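Local atomic coordinates of solute binding protein MsmE (Bacillus subtilis subsp. subtilis str. 168, PDB entry 4R6H), a protein that binds melibiose, raffinose and stachyose as the solute-binding component of the ABC import complex MelEDC-MsmX. Residues R110-T115 and F326-A331; V133-I138 and T310-K315; N148-D153 and P283-G288. All blocks are in the same frame, centred on the assembly; numbering follows the deposited sequence. Where two conformers were deposited one is given.

Contact 1 (R110-T115 and F326-A331); sequences RDMKWT and FIAFMA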
# COMPACT_ATOMS: atom_id res chain seq x y z
N ARG A 110 -20.95 11.28 3.51
CA ARG A 110 -21.69 11.20 2.23
C ARG A 110 -22.33 12.49 1.78
O ARG A 110 -22.58 12.64 0.57
CB ARG A 110 -22.78 10.11 2.26
CG ARG A 110 -24.06 10.52 3.02
CD ARG A 110 -25.16 9.46 2.94
NE ARG A 110 -24.94 8.34 3.85
CZ ARG A 110 -25.68 7.24 3.91
NH1 ARG A 110 -26.72 7.08 3.10
NH2 ARG A 110 -25.37 6.31 4.80
N ASP A 111 -22.59 13.42 2.70
CA ASP A 111 -23.20 14.71 2.32
C ASP A 111 -22.21 15.83 2.05
O ASP A 111 -22.60 17.01 1.92
CB ASP A 111 -24.22 15.13 3.38
CG ASP A 111 -25.32 14.06 3.59
OD1 ASP A 111 -25.98 13.68 2.62
OD2 ASP A 111 -25.46 13.54 4.71
N MET A 112 -20.92 15.50 1.98
CA MET A 112 -19.92 16.50 1.58
C MET A 112 -19.79 16.61 0.05
O MET A 112 -19.84 15.61 -0.67
CB MET A 112 -18.55 16.18 2.21
CG MET A 112 -18.55 16.14 3.74
SD MET A 112 -16.88 16.15 4.44
CE MET A 112 -16.41 17.82 4.06
N LYS A 113 -19.53 17.83 -0.39
CA LYS A 113 -19.49 18.15 -1.83
C LYS A 113 -18.42 17.36 -2.58
O LYS A 113 -18.61 16.96 -3.73
CB LYS A 113 -19.27 19.66 -2.02
CG LYS A 113 -20.35 20.47 -1.31
CD LYS A 113 -20.70 21.80 -1.95
CE LYS A 113 -22.09 22.23 -1.49
NZ LYS A 113 -22.63 23.41 -2.23
N TRP A 114 -17.26 17.09 -1.93
CA TRP A 114 -16.16 16.41 -2.63
C TRP A 114 -16.49 14.99 -3.09
O TRP A 114 -15.88 14.47 -4.02
CB TRP A 114 -14.87 16.39 -1.77
CG TRP A 114 -14.97 15.54 -0.52
CD1 TRP A 114 -15.27 15.96 0.74
CD2 TRP A 114 -14.81 14.12 -0.43
NE1 TRP A 114 -15.30 14.92 1.60
CE2 TRP A 114 -15.02 13.76 0.92
CE3 TRP A 114 -14.51 13.10 -1.36
CZ2 TRP A 114 -14.91 12.45 1.36
CZ3 TRP A 114 -14.37 11.82 -0.91
CH2 TRP A 114 -14.60 11.48 0.44
N THR A 115 -17.48 14.36 -2.45
CA THR A 115 -17.76 12.97 -2.71
C THR A 115 -18.18 12.71 -4.17
O THR A 115 -17.97 11.63 -4.65
CB THR A 115 -18.81 12.39 -1.73
OG1 THR A 115 -20.07 13.07 -1.91
CG2 THR A 115 -18.33 12.54 -0.29
N PHE A 326 -12.13 21.43 7.48
CA PHE A 326 -10.75 21.15 7.14
C PHE A 326 -10.68 20.13 5.96
O PHE A 326 -9.85 20.26 5.04
CB PHE A 326 -9.98 20.63 8.37
CG PHE A 326 -8.50 20.52 8.14
CD1 PHE A 326 -7.93 19.37 7.62
CD2 PHE A 326 -7.68 21.58 8.39
CE1 PHE A 326 -6.59 19.31 7.38
CE2 PHE A 326 -6.33 21.52 8.16
CZ PHE A 326 -5.77 20.38 7.63
N ILE A 327 -11.52 19.09 6.03
CA ILE A 327 -11.57 18.12 4.94
C ILE A 327 -11.94 18.84 3.62
O ILE A 327 -11.31 18.62 2.57
CB ILE A 327 -12.56 16.99 5.26
CG1 ILE A 327 -12.01 16.08 6.37
CG2 ILE A 327 -12.86 16.19 4.00
CD1 ILE A 327 -13.00 15.05 6.88
N ALA A 328 -12.98 19.69 3.67
CA ALA A 328 -13.38 20.42 2.46
C ALA A 328 -12.26 21.29 1.91
O ALA A 328 -12.09 21.40 0.70
CB ALA A 328 -14.64 21.25 2.72
N PHE A 329 -11.49 21.90 2.81
CA PHE A 329 -10.35 22.70 2.44
C PHE A 329 -9.32 21.81 1.73
O PHE A 329 -8.77 22.18 0.69
CB PHE A 329 -9.76 23.39 3.68
CG PHE A 329 -8.49 24.12 3.42
CD1 PHE A 329 -7.29 23.47 3.54
CD2 PHE A 329 -8.49 25.48 3.10
CE1 PHE A 329 -6.08 24.12 3.28
CE2 PHE A 329 -7.29 26.15 2.87
CZ PHE A 329 -6.09 25.46 2.98
N MET A 330 -8.98 20.68 2.33
CA MET A 330 -8.00 19.76 1.74
C MET A 330 -8.42 19.23 0.35
O MET A 330 -7.56 18.97 -0.51
CB MET A 330 -7.74 18.59 2.69
CG MET A 330 -6.95 18.98 3.93
SD MET A 330 -5.28 19.57 3.68
CE MET A 330 -4.45 18.08 3.12
N ALA A 331 -9.74 19.13 0.14
CA ALA A 331 -10.32 18.61 -1.10
C ALA A 331 -10.36 19.63 -2.23
O ALA A 331 -10.63 19.25 -3.38
CB ALA A 331 -11.72 18.08 -0.85
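The carbonyl oxygen of M112, the residue whose side chain reaches across to I327 and A328, is approached twice by T115. The backbone T115 N donates to M112 O at 3.2 Å, closing the turn that opens the 3-10 segment, and T115 OG1 stands 2.8 Å from the same M112 O. This turn presents the side chains of M112 and W114 to helix 320-331. W114 sits with CG between its backbone N and carbonyl carbon (chi1 67°), which carries the ring back over its own turn, where the methyl CG2 of T115 lies above the centre of one face. In that pose W114 NE1 makes a weak, bent hydrogen bond of 3.5 Å to M112 SD. M112 bends at its last torsion (chi3 71°) and brings CE into the plane of the indole, at its edge. From the helix, I327 lays CG2 against both: it is 3.7 Å from W114 NE1, approaching the ring obliquely, and 3.9 Å from M112 CE. One turn further on, A331 CB rests 3.7 Å from W114 CB, beside the root of the ring. A328, which is exposed, sets its CB 4.1 Å from M112 CE. F326 and F329 turn to the other side of the helix and meet F57. No hydrogen bond joins the two segments. The loop is therefore held on the helix by shape and by burial of apolar surface: the small A328 lets M112 CE come up against the backbone atom A328 N, and the methyl of A331 is what W114 CB meets.

Contact 2 (V133-I138 and T310-K315); sequences VYAYPI and TLAAWK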
# COMPACT_ATOMS: atom_id res chain seq x y z
N VAL A 133 -19.87 7.15 3.50
CA VAL A 133 -18.49 7.46 3.08
C VAL A 133 -17.71 7.59 4.40
O VAL A 133 -18.03 8.48 5.25
CB VAL A 133 -18.45 8.73 2.26
CG1 VAL A 133 -17.00 9.11 1.91
CG2 VAL A 133 -19.27 8.59 0.98
N TYR A 134 -16.73 6.73 4.61
CA TYR A 134 -16.06 6.59 5.91
C TYR A 134 -14.95 7.62 6.15
O TYR A 134 -14.60 7.88 7.27
CB TYR A 134 -15.40 5.19 6.07
CG TYR A 134 -16.39 4.06 6.34
CD1 TYR A 134 -17.22 3.59 5.32
CD2 TYR A 134 -16.49 3.45 7.62
CE1 TYR A 134 -18.14 2.58 5.55
CE2 TYR A 134 -17.43 2.43 7.86
CZ TYR A 134 -18.23 2.00 6.82
OH TYR A 134 -19.14 0.98 7.01
N ALA A 135 -14.33 8.09 5.07
CA ALA A 135 -13.14 8.96 5.19
C ALA A 135 -12.85 9.60 3.85
O ALA A 135 -13.30 9.12 2.82
CB ALA A 135 -11.94 8.16 5.61
N TYR A 136 -12.08 10.68 3.90
CA TYR A 136 -11.62 11.41 2.72
C TYR A 136 -10.25 10.91 2.34
O TYR A 136 -9.32 10.94 3.17
CB TYR A 136 -11.57 12.93 3.01
CG TYR A 136 -10.80 13.69 1.97
CD1 TYR A 136 -11.29 13.85 0.68
CD2 TYR A 136 -9.53 14.17 2.25
CE1 TYR A 136 -10.54 14.50 -0.28
CE2 TYR A 136 -8.78 14.83 1.31
CZ TYR A 136 -9.30 14.98 0.03
OH TYR A 136 -8.54 15.65 -0.92
N PRO A 137 -10.09 10.42 1.10
CA PRO A 137 -8.79 9.94 0.65
C PRO A 137 -7.87 11.05 0.16
O PRO A 137 -8.12 11.66 -0.88
CB PRO A 137 -9.15 8.98 -0.49
CG PRO A 137 -10.39 9.61 -1.06
CD PRO A 137 -11.14 10.23 0.09
N ILE A 138 -6.82 11.34 0.90
CA ILE A 138 -5.86 12.33 0.48
C ILE A 138 -5.20 11.86 -0.84
O ILE A 138 -4.90 12.64 -1.74
CB ILE A 138 -4.82 12.54 1.57
CG1 ILE A 138 -5.44 13.28 2.75
CG2 ILE A 138 -3.54 13.20 1.04
CD1 ILE A 138 -4.59 13.29 3.99
N THR A 310 -5.74 8.93 4.81
CA THR A 310 -7.07 9.49 4.83
C THR A 310 -7.26 10.49 5.96
O THR A 310 -6.43 10.57 6.87
CB THR A 310 -8.18 8.43 4.98
OG1 THR A 310 -8.14 7.90 6.31
CG2 THR A 310 -8.03 7.29 3.97
N LEU A 311 -8.32 11.27 5.84
CA LEU A 311 -8.83 12.13 6.91
C LEU A 311 -10.23 11.62 7.17
O LEU A 311 -11.13 11.80 6.35
CB LEU A 311 -8.87 13.62 6.50
CG LEU A 311 -7.50 14.27 6.50
CD1 LEU A 311 -7.48 15.57 5.70
CD2 LEU A 311 -7.01 14.56 7.93
N ALA A 312 -10.42 11.01 8.35
CA ALA A 312 -11.70 10.62 8.88
C ALA A 312 -12.00 11.54 10.06
O ALA A 312 -11.09 11.93 10.80
CB ALA A 312 -11.66 9.18 9.35
N ALA A 313 -13.26 11.94 10.21
CA ALA A 313 -13.67 12.80 11.32
C ALA A 313 -14.28 11.93 12.38
O ALA A 313 -15.04 10.99 12.11
CB ALA A 313 -14.67 13.86 10.86
N TRP A 314 -13.98 12.24 13.63
CA TRP A 314 -14.64 11.53 14.72
C TRP A 314 -16.09 12.02 14.85
O TRP A 314 -16.32 13.21 15.00
CB TRP A 314 -13.91 11.83 16.01
CG TRP A 314 -14.48 11.14 17.22
CD1 TRP A 314 -15.18 9.98 17.26
CD2 TRP A 314 -14.35 11.59 18.57
NE1 TRP A 314 -15.51 9.66 18.58
CE2 TRP A 314 -14.99 10.63 19.39
CE3 TRP A 314 -13.74 12.69 19.15
CZ2 TRP A 314 -15.07 10.78 20.79
CZ3 TRP A 314 -13.79 12.82 20.59
CH2 TRP A 314 -14.45 11.87 21.35
N LYS A 315 -17.02 11.07 14.77
CA LYS A 315 -18.45 11.39 14.78
C LYS A 315 -18.87 12.15 16.03
O LYS A 315 -19.80 12.96 15.99
CB LYS A 315 -19.30 10.14 14.60
CG LYS A 315 -19.32 9.17 15.77
CD LYS A 315 -20.18 7.94 15.48
CE LYS A 315 -20.19 6.98 16.66
NZ LYS A 315 -21.07 7.44 17.77
O HOH W 1 -15.07 10.32 8.60
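Y136 and L311 form the hydrogen-bonded pair of a short antiparallel ladder, in which 136-137 is an outer strand and 310-313 the middle strand of a three-stranded sheet completed by 91-92. Y136 N donates to L311 O at 2.9 Å, and the return bond, L311 N to Y136 O, is also 2.9 Å. From this pair the tyrosine side chain can be followed outward. Its CB meets the carbonyl oxygen L311 O at 3.6 Å and, beyond the strand, touches I327 of helix 320-331. CG is anti to the backbone N (chi1 166°), directing the ring past the leucine, so that CD2 presents the ring edge to L311 CD1 at 4.3 Å. The ring also meets W114 in an edge-to-face stack, and the terminal OH ends against the backbone of M330 and A331. L311 is shared: its CG lies 4.0 Å from I138 CD1, and other parts of the side chain reach M330 and L91. The sheet's other surface carries P137 and T310, and T310 OG1 hydrogen-bonds to T94 near the neighbouring strand. Past A135, whose methyl packs on that of A312, the two chains diverge, and a water bridges them, donating to Y134 O at 2.8 Å and accepting from A313 N. Both strands lie close in sequence to strands of the mixed sheet that includes 141-148 and 303-306, consistent with the paired crossings between lobes seen in solute-binding proteins. At the non-hydrogen-bonded pair P137 and T310, T310 CA approaches Y136 O to 3.1 Å in a CA-H...O contact.

Contact 3 (N148-D153 and P283-G288); sequences NRNILD and PNVKVG
N148 and V287 make a non-hydrogen-bonded antiparallel pair exactly where strand 141-148 gives way to helix 149-155, and N148 is that helix's N-cap. The tight half of the contact lies here. R149 N, in the first turn, donates to K286 O at 3.0 Å. With CG anti to the backbone N (chi1 -177°), N148 swings its amide so that OD1 faces back over the helix start. Two donors then grip this oxygen from opposite faces of its plane: I151 N at 3.0 Å, the capping bond, and N150 ND2 at 2.9 Å. At the other end of the amide, ND2 hydrogen-bonds to N263 and lies 3.7 Å from V285 CG1. With an alanine in its place, the helix start would probably lose its side-chain cap on I151 N, and N150 ND2 its acceptor, leaving that amide freer to turn. N150 ND2 stays close to the backbone of K286 without bonding to K286 N, since both are donors. Packing is still close at G288: in one of its two conformers, R149 lays one face of its guanidinium over G288 CA, makes a salt bridge with D361 and is met at its edge by a water that accepts from R149 NH1 at 2.7 Å and donates to V287 O. Toward solvent the contact loosens. K286 lends its CB to R149 CD of that conformer at 3.8 Å, then bends at chi2 and leads its ammonium away, while N284 keeps its side chain clear of the helix. Here the segments are bridged by water rather than directly: one molecule donates both to N150 OD1 at 3.2 Å and to N284 O at 2.8 Å.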
# COMPACT_ATOMS: atom_id res chain seq x y z
N ASN A 148 12.99 -1.95 -14.84
CA ASN A 148 13.89 -1.17 -15.69
C ASN A 148 13.44 -1.31 -17.13
O ASN A 148 13.56 -2.38 -17.71
CB ASN A 148 15.31 -1.66 -15.49
CG ASN A 148 16.32 -0.89 -16.27
OD1 ASN A 148 16.08 -0.53 -17.43
ND2 ASN A 148 17.47 -0.65 -15.66
N ARG A 149 12.88 -0.25 -17.69
CA ARG A 149 12.30 -0.30 -19.04
C ARG A 149 13.34 -0.68 -20.09
O ARG A 149 13.05 -1.48 -20.99
CB ARG A 149 11.69 1.04 -19.40
CG ARG A 149 10.61 1.56 -18.46
CD ARG A 149 10.11 2.91 -18.97
NE ARG A 149 9.14 3.59 -18.13
CZ ARG A 149 7.81 3.48 -18.22
NH1 ARG A 149 7.09 4.20 -17.41
NH2 ARG A 149 7.22 2.72 -19.14
N ASN A 150 14.54 -0.16 -19.95
CA ASN A 150 15.58 -0.38 -20.94
C ASN A 150 16.03 -1.84 -20.94
O ASN A 150 16.29 -2.39 -22.02
CB ASN A 150 16.74 0.56 -20.61
CG ASN A 150 16.26 1.92 -20.05
OD1 ASN A 150 16.01 2.85 -20.82
ND2 ASN A 150 16.08 2.03 -18.70
N ILE A 151 16.10 -2.46 -19.75
CA ILE A 151 16.51 -3.86 -19.68
C ILE A 151 15.50 -4.75 -20.36
O ILE A 151 15.85 -5.67 -21.12
CB ILE A 151 16.78 -4.30 -18.21
CG1 ILE A 151 18.04 -3.64 -17.68
CG2 ILE A 151 16.88 -5.80 -18.09
CD1 ILE A 151 18.29 -3.87 -16.21
N LEU A 152 14.21 -4.52 -20.12
CA LEU A 152 13.21 -5.31 -20.78
C LEU A 152 13.26 -5.12 -22.30
O LEU A 152 13.19 -6.11 -23.01
CB LEU A 152 11.79 -5.07 -20.25
CG LEU A 152 11.40 -5.80 -18.97
CD1 LEU A 152 12.33 -5.64 -17.80
CD2 LEU A 152 9.95 -5.49 -18.63
N ASP A 153 13.45 -3.88 -22.77
CA ASP A 153 13.60 -3.66 -24.22
C ASP A 153 14.84 -4.35 -24.79
O ASP A 153 14.76 -4.95 -25.87
CB ASP A 153 13.63 -2.18 -24.54
CG ASP A 153 12.25 -1.53 -24.46
OD1 ASP A 153 11.25 -2.27 -24.56
OD2 ASP A 153 12.20 -0.30 -24.33
N PRO A 283 19.72 9.84 -14.91
CA PRO A 283 18.56 10.12 -15.73
C PRO A 283 18.43 9.21 -16.95
O PRO A 283 17.38 9.19 -17.55
CB PRO A 283 18.76 11.59 -16.16
CG PRO A 283 20.17 11.86 -15.96
CD PRO A 283 20.67 10.97 -14.86
N ASN A 284 19.48 8.44 -17.26
CA ASN A 284 19.42 7.51 -18.35
C ASN A 284 18.70 6.22 -18.02
O ASN A 284 18.45 5.44 -18.91
CB ASN A 284 20.80 7.13 -18.82
CG ASN A 284 21.56 8.33 -19.32
OD1 ASN A 284 21.17 8.90 -20.33
ND2 ASN A 284 22.56 8.76 -18.57
N VAL A 285 18.36 5.99 -16.75
CA VAL A 285 17.59 4.80 -16.38
C VAL A 285 16.14 5.18 -16.10
O VAL A 285 15.88 6.02 -15.25
CB VAL A 285 18.18 4.14 -15.11
CG1 VAL A 285 17.35 2.94 -14.62
CG2 VAL A 285 19.60 3.67 -15.41
N LYS A 286 15.24 4.55 -16.84
CA LYS A 286 13.83 4.81 -16.76
C LYS A 286 13.16 3.63 -16.07
O LYS A 286 13.19 2.49 -16.57
CB LYS A 286 13.20 4.97 -18.15
CG LYS A 286 13.86 5.99 -19.08
CD LYS A 286 13.79 7.42 -18.54
CE LYS A 286 14.33 8.43 -19.56
NZ LYS A 286 13.47 8.54 -20.77
N VAL A 287 12.62 3.88 -14.90
CA VAL A 287 11.90 2.88 -14.10
C VAL A 287 10.41 3.10 -14.32
O VAL A 287 9.91 4.21 -14.17
CB VAL A 287 12.23 2.99 -12.59
CG1 VAL A 287 11.42 1.97 -11.79
CG2 VAL A 287 13.73 2.81 -12.39
N GLY A 288 9.71 2.03 -14.67
CA GLY A 288 8.28 2.01 -14.83
C GLY A 288 7.61 1.12 -13.80
O GLY A 288 8.28 0.43 -13.05
O HOH W 2 9.06 5.69 -16.24
O HOH W 3 17.19 5.76 -21.41

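In the fold
The three contacts nest along the chain: contact 1 closes the longest loop, contact 2 lies inside it, and contact 3 inside both. Contacts 1 and 2 are neighbours, with centres 9 Å apart. Strand 310-313 is followed in the chain by helix 320-331, and I327 CG2 meets Y136 CB at 3.6 Å, joining them into one core. Contact 3 is remote, its centre 38 Å from that of contact 2 and on the opposite side of the chain's centre, at the mixed sheet that includes 141-148 and 287-291. This is consistent with the contacts lying in different lobes of a bilobal solute-binding protein, captured open; lobes of this family typically close around the sugar.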